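Catechol 2,3-dioxygenase (PDB 2WL9) probably catalyses the iron-dependent extradiol ring cleavage of catechols by molecular oxygen, a step in the breakdown of aromatic hydrocarbons. Local coordinates at residues 248-253 with 281-286; 212-217 with 261-266. All blocks are in the same frame, centred on the assembly; numbering follows the deposited sequence.

Both contacts belong to the metal-bearing half of the chain and reach one curled mixed sheet, their centres about 11 Å apart. Along the sequence their segments alternate: 212-217, 248-253, 261-266, then 281-286. Strand 261-266 pairs in parallel with strand 210-217 in contact 2 and antiparallel with strand 250-255, whose start forms one side of contact 1, so strands 250-255 and 261-266 are neighbours and link the two contacts. They meet directly where Thr251 OG1 reaches Glu263 OE2 at 2.8 Å, probably a hydrogen bond. Contact 2 supplies two iron ligands, and contact 1 brings Tyr253 of the metal site together with the late segment 281-286 beside it.

Contact 1: 248-253 with 281-286; sequences EALTFY and DIFGHD
Ile282, the first residue of 281-286 to touch 248-253, turns its side chain toward that segment and sets CD1 against Glu248 CG at 3.8 Å; the flexible aliphatic part of the glutamate suits this apolar neighbour, while its carboxylate has a long, weak ion pair with Arg269. Phe283 follows. Its CG stands between its own backbone N and carbonyl carbon (chi1 64°), which carries the ring up to Leu250; Leu250 CD1 meets Phe283 CZ at 3.7 Å as the two side chains cross at about a right angle. His285 is the hub of the contact: Thr251 OG1 lies in the plane of its imidazole at the edge, 3.3 Å from His285 NE2, and the ring edge of Tyr253 points at its face, the centroids 5.7 Å apart and the planes at 70°. The other ring nitrogen, ND1, is hydrogen-bonded to the Gln240 carbonyl, which helps fix the ring's rotation. Thr251 OG1 is itself hydrogen-bonded to Glu263 OE2, and Tyr253 OH to His244. Tyr253 belongs to the metal site, and His285 and Thr251 stand behind it as part of the second shell around the iron of a type I extradiol dioxygenase.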
loop_
_atom_site.group_PDB
_atom_site.type_symbol
_atom_site.label_atom_id
_atom_site.label_comp_id
_atom_site.label_asym_id
_atom_site.label_seq_id
_atom_site.Cartn_x
_atom_site.Cartn_y
_atom_site.Cartn_z
ATOM N N GLU C 248 16.968 2.887 -21.496
ATOM C CA GLU C 248 16.364 4.182 -21.119
ATOM C C GLU C 248 17.089 4.872 -19.947
ATOM O O GLU C 248 16.512 5.687 -19.222
ATOM C CB GLU C 248 14.847 4.051 -20.886
ATOM C CG GLU C 248 14.098 3.557 -22.135
ATOM C CD GLU C 248 12.579 3.682 -22.059
ATOM O OE1 GLU C 248 12.052 4.386 -21.173
ATOM O OE2 GLU C 248 11.909 3.065 -22.916
ATOM N N ALA C 249 18.364 4.536 -19.787
ATOM C CA ALA C 249 19.209 5.101 -18.736
ATOM C C ALA C 249 19.821 6.430 -19.166
ATOM O O ALA C 249 20.183 6.601 -20.324
ATOM C CB ALA C 249 20.306 4.121 -18.377
ATOM N N LEU C 250 19.935 7.368 -18.230
ATOM C CA LEU C 250 20.614 8.638 -18.502
ATOM C C LEU C 250 22.110 8.487 -18.257
ATOM O O LEU C 250 22.538 8.339 -17.111
ATOM C CB LEU C 250 20.043 9.760 -17.632
ATOM C CG LEU C 250 20.402 11.187 -18.051
ATOM C CD1 LEU C 250 19.772 11.520 -19.402
ATOM C CD2 LEU C 250 19.946 12.182 -16.996
ATOM N N THR C 251 22.903 8.523 -19.329
ATOM C CA THR C 251 24.328 8.170 -19.237
ATOM C C THR C 251 25.217 9.004 -20.150
ATOM O O THR C 251 24.750 9.572 -21.128
ATOM C CB THR C 251 24.595 6.686 -19.616
ATOM O OG1 THR C 251 24.587 6.539 -21.047
ATOM C CG2 THR C 251 23.587 5.717 -18.994
ATOM N N PHE C 252 26.507 9.068 -19.822
ATOM C CA PHE C 252 27.506 9.561 -20.760
ATOM C C PHE C 252 28.660 8.558 -20.829
ATOM O O PHE C 252 28.765 7.681 -19.972
ATOM C CB PHE C 252 27.971 10.983 -20.403
ATOM C CG PHE C 252 28.774 11.074 -19.141
ATOM C CD1 PHE C 252 30.163 11.167 -19.198
ATOM C CD2 PHE C 252 28.153 11.092 -17.895
ATOM C CE1 PHE C 252 30.916 11.263 -18.038
ATOM C CE2 PHE C 252 28.905 11.188 -16.727
ATOM C CZ PHE C 252 30.291 11.273 -16.803
ATOM N N TYR C 253 29.493 8.673 -21.860
ATOM C CA TYR C 253 30.633 7.779 -22.057
ATOM C C TYR C 253 31.922 8.591 -22.048
ATOM O O TYR C 253 32.072 9.517 -22.852
ATOM C CB TYR C 253 30.529 7.065 -23.408
ATOM C CG TYR C 253 29.440 6.019 -23.538
ATOM C CD1 TYR C 253 29.762 4.663 -23.568
ATOM C CD2 TYR C 253 28.097 6.381 -23.676
ATOM C CE1 TYR C 253 28.780 3.685 -23.710
ATOM C CE2 TYR C 253 27.097 5.406 -23.821
ATOM C CZ TYR C 253 27.453 4.055 -23.842
ATOM O OH TYR C 253 26.496 3.065 -23.978
ATOM N N ASP C 281 18.560 5.988 -30.694
ATOM C CA ASP C 281 18.494 6.397 -29.289
ATOM C C ASP C 281 17.403 7.455 -29.086
ATOM O O ASP C 281 16.877 8.010 -30.057
ATOM C CB ASP C 281 19.833 7.007 -28.868
ATOM C CG ASP C 281 20.899 5.966 -28.547
ATOM O OD1 ASP C 281 20.666 4.748 -28.714
ATOM O OD2 ASP C 281 21.984 6.396 -28.102
ATOM N N ILE C 282 17.081 7.743 -27.825
ATOM C CA ILE C 282 16.004 8.693 -27.492
ATOM C C ILE C 282 16.459 10.144 -27.653
ATOM O O ILE C 282 15.903 10.878 -28.472
ATOM C CB ILE C 282 15.403 8.445 -26.071
ATOM C CG1 ILE C 282 15.057 6.967 -25.882
ATOM C CG2 ILE C 282 14.139 9.309 -25.852
ATOM C CD1 ILE C 282 14.604 6.583 -24.456
ATOM N N PHE C 283 17.464 10.553 -26.877
ATOM C CA PHE C 283 18.034 11.902 -26.979
ATOM C C PHE C 283 19.512 11.924 -26.573
ATOM O O PHE C 283 20.026 10.942 -26.037
ATOM C CB PHE C 283 17.217 12.927 -26.166
ATOM C CG PHE C 283 17.214 12.678 -24.677
ATOM C CD1 PHE C 283 16.168 11.978 -24.079
ATOM C CD2 PHE C 283 18.246 13.153 -23.870
ATOM C CE1 PHE C 283 16.158 11.746 -22.699
ATOM C CE2 PHE C 283 18.243 12.918 -22.491
ATOM C CZ PHE C 283 17.203 12.219 -21.910
ATOM N N GLY C 284 20.183 13.046 -26.836
ATOM C CA GLY C 284 21.588 13.218 -26.474
ATOM C C GLY C 284 22.479 12.135 -27.051
ATOM O O GLY C 284 22.214 11.630 -28.139
ATOM N N HIS C 285 23.519 11.758 -26.308
ATOM C CA HIS C 285 24.517 10.787 -26.784
ATOM C C HIS C 285 25.149 11.240 -28.101
ATOM O O HIS C 285 25.484 10.424 -28.971
ATOM C CB HIS C 285 23.915 9.382 -26.924
ATOM C CG HIS C 285 23.754 8.658 -25.625
ATOM N ND1 HIS C 285 24.506 8.952 -24.510
ATOM C CD2 HIS C 285 22.953 7.624 -25.277
ATOM C CE1 HIS C 285 24.159 8.145 -23.524
ATOM N NE2 HIS C 285 23.224 7.324 -23.965
ATOM N N ASP C 286 25.289 12.553 -28.238
ATOM C CA ASP C 286 25.930 13.151 -29.400
ATOM C C ASP C 286 27.406 12.804 -29.365
ATOM O O ASP C 286 28.022 12.803 -28.294
ATOM C CB ASP C 286 25.749 14.665 -29.370
ATOM C CG ASP C 286 24.301 15.066 -29.177
ATOM O OD1 ASP C 286 23.534 14.980 -30.161
ATOM O OD2 ASP C 286 23.931 15.445 -28.040
#

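Contact 2: 212-217 with 261-266; sequences HLMIEY and LWEPGW. With FE (Fe (III) ion), chain K.
Glu263 OE1 binds the iron(III) ion (FE) at 2.3 Å, as does His212 NE2 at 2.4 Å. The two donor atoms come within 3.0 Å of each other because they share the metal, and the imidazole and carboxylate planes stand 70° apart. Glutamate suits its place by reach: CG is anti to the backbone N (chi1 -174°) and the chain stays extended, which brings the carboxylate to the ion. Met214 crosses the glutamate obliquely, its CB 3.4 Å from Glu263 OE1. Behind these ligands the strands run parallel, joined by alternating backbone bonds; Leu213 O accepts Glu263 N at 2.7 Å and Ile215 O accepts Gly265 N. Met214 CE lies 4.1 Å from Gly265 CA, a close fit against a residue without a side chain. The face of Leu213, Ile215 and Trp262 is largely apolar. There Leu213 CD2 sits over the five-membered ring of Trp262, 4.0 Å from its centroid, in a CH-pi contact, and Ile215 CD1 reaches Trp262 CE3 at 4.1 Å. The parallel pairing thus sets two ligands on one face in neighbouring strands; with His149 they make the two-histidine, one-carboxylate triad of extradiol dioxygenases. Tyr253 also lies at the iron site, and, as in extradiol dioxygenases, other positions on the metal probably serve substrate and oxygen.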
loop_
_atom_site.group_PDB
_atom_site.type_symbol
_atom_site.label_atom_id
_atom_site.label_comp_id
_atom_site.label_asym_id
_atom_site.label_seq_id
_atom_site.Cartn_x
_atom_site.Cartn_y
_atom_site.Cartn_z
ATOM N N HIS C 212 33.447 -0.817 -23.154
ATOM C CA HIS C 212 33.052 -0.012 -22.008
ATOM C C HIS C 212 32.498 -0.821 -20.843
ATOM O O HIS C 212 32.111 -1.974 -20.996
ATOM C CB HIS C 212 32.083 1.117 -22.416
ATOM C CG HIS C 212 30.659 0.684 -22.581
ATOM N ND1 HIS C 212 30.147 0.251 -23.784
ATOM C CD2 HIS C 212 29.630 0.654 -21.703
ATOM C CE1 HIS C 212 28.866 -0.045 -23.633
ATOM N NE2 HIS C 212 28.531 0.182 -22.378
ATOM N N LEU C 213 32.455 -0.167 -19.711
ATOM C CA LEU C 213 31.789 -0.583 -18.516
ATOM C C LEU C 213 30.829 0.518 -18.113
ATOM O O LEU C 213 31.186 1.637 -18.058
ATOM C CB LEU C 213 32.746 -0.831 -17.379
ATOM C CG LEU C 213 32.212 -0.938 -15.962
ATOM C CD1 LEU C 213 31.322 -2.094 -15.800
ATOM C CD2 LEU C 213 33.293 -0.948 -14.982
ATOM N N MET C 214 29.609 0.126 -17.821
ATOM C CA MET C 214 28.592 1.015 -17.327
ATOM C C MET C 214 28.375 0.755 -15.837
ATOM O O MET C 214 28.271 -0.326 -15.448
ATOM C CB MET C 214 27.312 0.761 -18.056
ATOM C CG MET C 214 26.238 1.587 -17.694
ATOM S SD MET C 214 25.331 1.288 -16.177
ATOM C CE MET C 214 24.097 2.375 -16.277
ATOM N N ILE C 215 28.371 1.807 -15.062
ATOM C CA ILE C 215 28.143 1.820 -13.647
ATOM C C ILE C 215 26.948 2.774 -13.372
ATOM O O ILE C 215 26.773 3.773 -14.028
ATOM C CB ILE C 215 29.367 2.220 -12.826
ATOM C CG1 ILE C 215 29.818 3.633 -13.125
ATOM C CG2 ILE C 215 30.501 1.233 -12.964
ATOM C CD1 ILE C 215 31.022 4.049 -12.417
ATOM N N GLU C 216 26.141 2.405 -12.397
ATOM C CA GLU C 216 24.898 3.128 -12.177
ATOM C C GLU C 216 24.822 3.695 -10.766
ATOM O O GLU C 216 25.071 2.980 -9.796
ATOM C CB GLU C 216 23.715 2.194 -12.455
ATOM C CG GLU C 216 22.356 2.882 -12.450
ATOM C CD GLU C 216 21.217 1.916 -12.649
ATOM O OE1 GLU C 216 21.476 0.713 -12.865
ATOM O OE2 GLU C 216 20.053 2.358 -12.568
ATOM N N TYR C 217 24.489 4.984 -10.662
ATOM C CA TYR C 217 24.220 5.623 -9.377
ATOM C C TYR C 217 22.746 5.501 -9.002
ATOM O O TYR C 217 21.879 5.487 -9.887
ATOM C CB TYR C 217 24.566 7.106 -9.452
ATOM C CG TYR C 217 26.022 7.423 -9.661
ATOM C CD1 TYR C 217 26.968 7.149 -8.669
ATOM C CD2 TYR C 217 26.456 8.037 -10.841
ATOM C CE1 TYR C 217 28.306 7.468 -8.848
ATOM C CE2 TYR C 217 27.794 8.359 -11.033
ATOM C CZ TYR C 217 28.712 8.066 -10.034
ATOM O OH TYR C 217 30.034 8.379 -10.217
ATOM N N LEU C 261 36.519 2.916 -22.220
ATOM C CA LEU C 261 35.430 3.774 -21.743
ATOM C C LEU C 261 34.692 3.290 -20.505
ATOM O O LEU C 261 34.408 2.107 -20.361
ATOM C CB LEU C 261 34.403 3.999 -22.856
ATOM C CG LEU C 261 34.867 4.670 -24.148
ATOM C CD1 LEU C 261 33.723 4.664 -25.132
ATOM C CD2 LEU C 261 35.308 6.085 -23.867
ATOM N N TRP C 262 34.378 4.231 -19.619
ATOM C CA TRP C 262 33.383 4.000 -18.576
ATOM C C TRP C 262 32.144 4.841 -18.863
ATOM O O TRP C 262 32.246 5.967 -19.358
ATOM C CB TRP C 262 33.948 4.324 -17.193
ATOM C CG TRP C 262 34.722 3.199 -16.580
ATOM C CD1 TRP C 262 35.299 2.143 -17.233
ATOM C CD2 TRP C 262 35.039 3.032 -15.191
ATOM N NE1 TRP C 262 35.935 1.320 -16.336
ATOM C CE2 TRP C 262 35.797 1.845 -15.076
ATOM C CE3 TRP C 262 34.753 3.771 -14.032
ATOM C CZ2 TRP C 262 36.275 1.373 -13.847
ATOM C CZ3 TRP C 262 35.236 3.301 -12.802
ATOM C CH2 TRP C 262 35.981 2.110 -12.724
ATOM N N GLU C 263 30.983 4.282 -18.539
ATOM C CA GLU C 263 29.707 4.905 -18.820
ATOM C C GLU C 263 28.918 5.086 -17.515
ATOM O O GLU C 263 28.112 4.232 -17.159
ATOM C CB GLU C 263 28.933 4.049 -19.834
ATOM C CG GLU C 263 27.615 4.647 -20.335
ATOM C CD GLU C 263 26.643 3.587 -20.854
ATOM O OE1 GLU C 263 27.039 2.409 -20.996
ATOM O OE2 GLU C 263 25.483 3.932 -21.137
ATOM N N PRO C 264 29.167 6.195 -16.788
ATOM C CA PRO C 264 28.390 6.493 -15.588
ATOM C C PRO C 264 26.937 6.762 -15.959
ATOM O O PRO C 264 26.671 7.444 -16.949
ATOM C CB PRO C 264 29.043 7.771 -15.054
ATOM C CG PRO C 264 30.410 7.771 -15.646
ATOM C CD PRO C 264 30.232 7.191 -17.001
ATOM N N GLY C 265 26.012 6.230 -15.174
ATOM C CA GLY C 265 24.593 6.355 -15.502
ATOM C C GLY C 265 23.655 6.401 -14.318
ATOM O O GLY C 265 24.085 6.293 -13.165
ATOM N N TRP C 266 22.371 6.579 -14.625
ATOM C CA TRP C 266 21.299 6.675 -13.642
ATOM C C TRP C 266 19.962 6.325 -14.291
ATOM O O TRP C 266 19.732 6.644 -15.459
ATOM C CB TRP C 266 21.209 8.091 -13.063
ATOM C CG TRP C 266 19.997 8.295 -12.192
ATOM C CD1 TRP C 266 19.883 7.985 -10.873
ATOM C CD2 TRP C 266 18.725 8.831 -12.591
ATOM N NE1 TRP C 266 18.619 8.298 -10.416
ATOM C CE2 TRP C 266 17.890 8.819 -11.450
ATOM C CE3 TRP C 266 18.210 9.314 -13.805
ATOM C CZ2 TRP C 266 16.569 9.278 -11.480
ATOM C CZ3 TRP C 266 16.891 9.768 -13.837
ATOM C CH2 TRP C 266 16.087 9.747 -12.681
HETATM FE FE FE K . 26.199 0.753 -22.365
#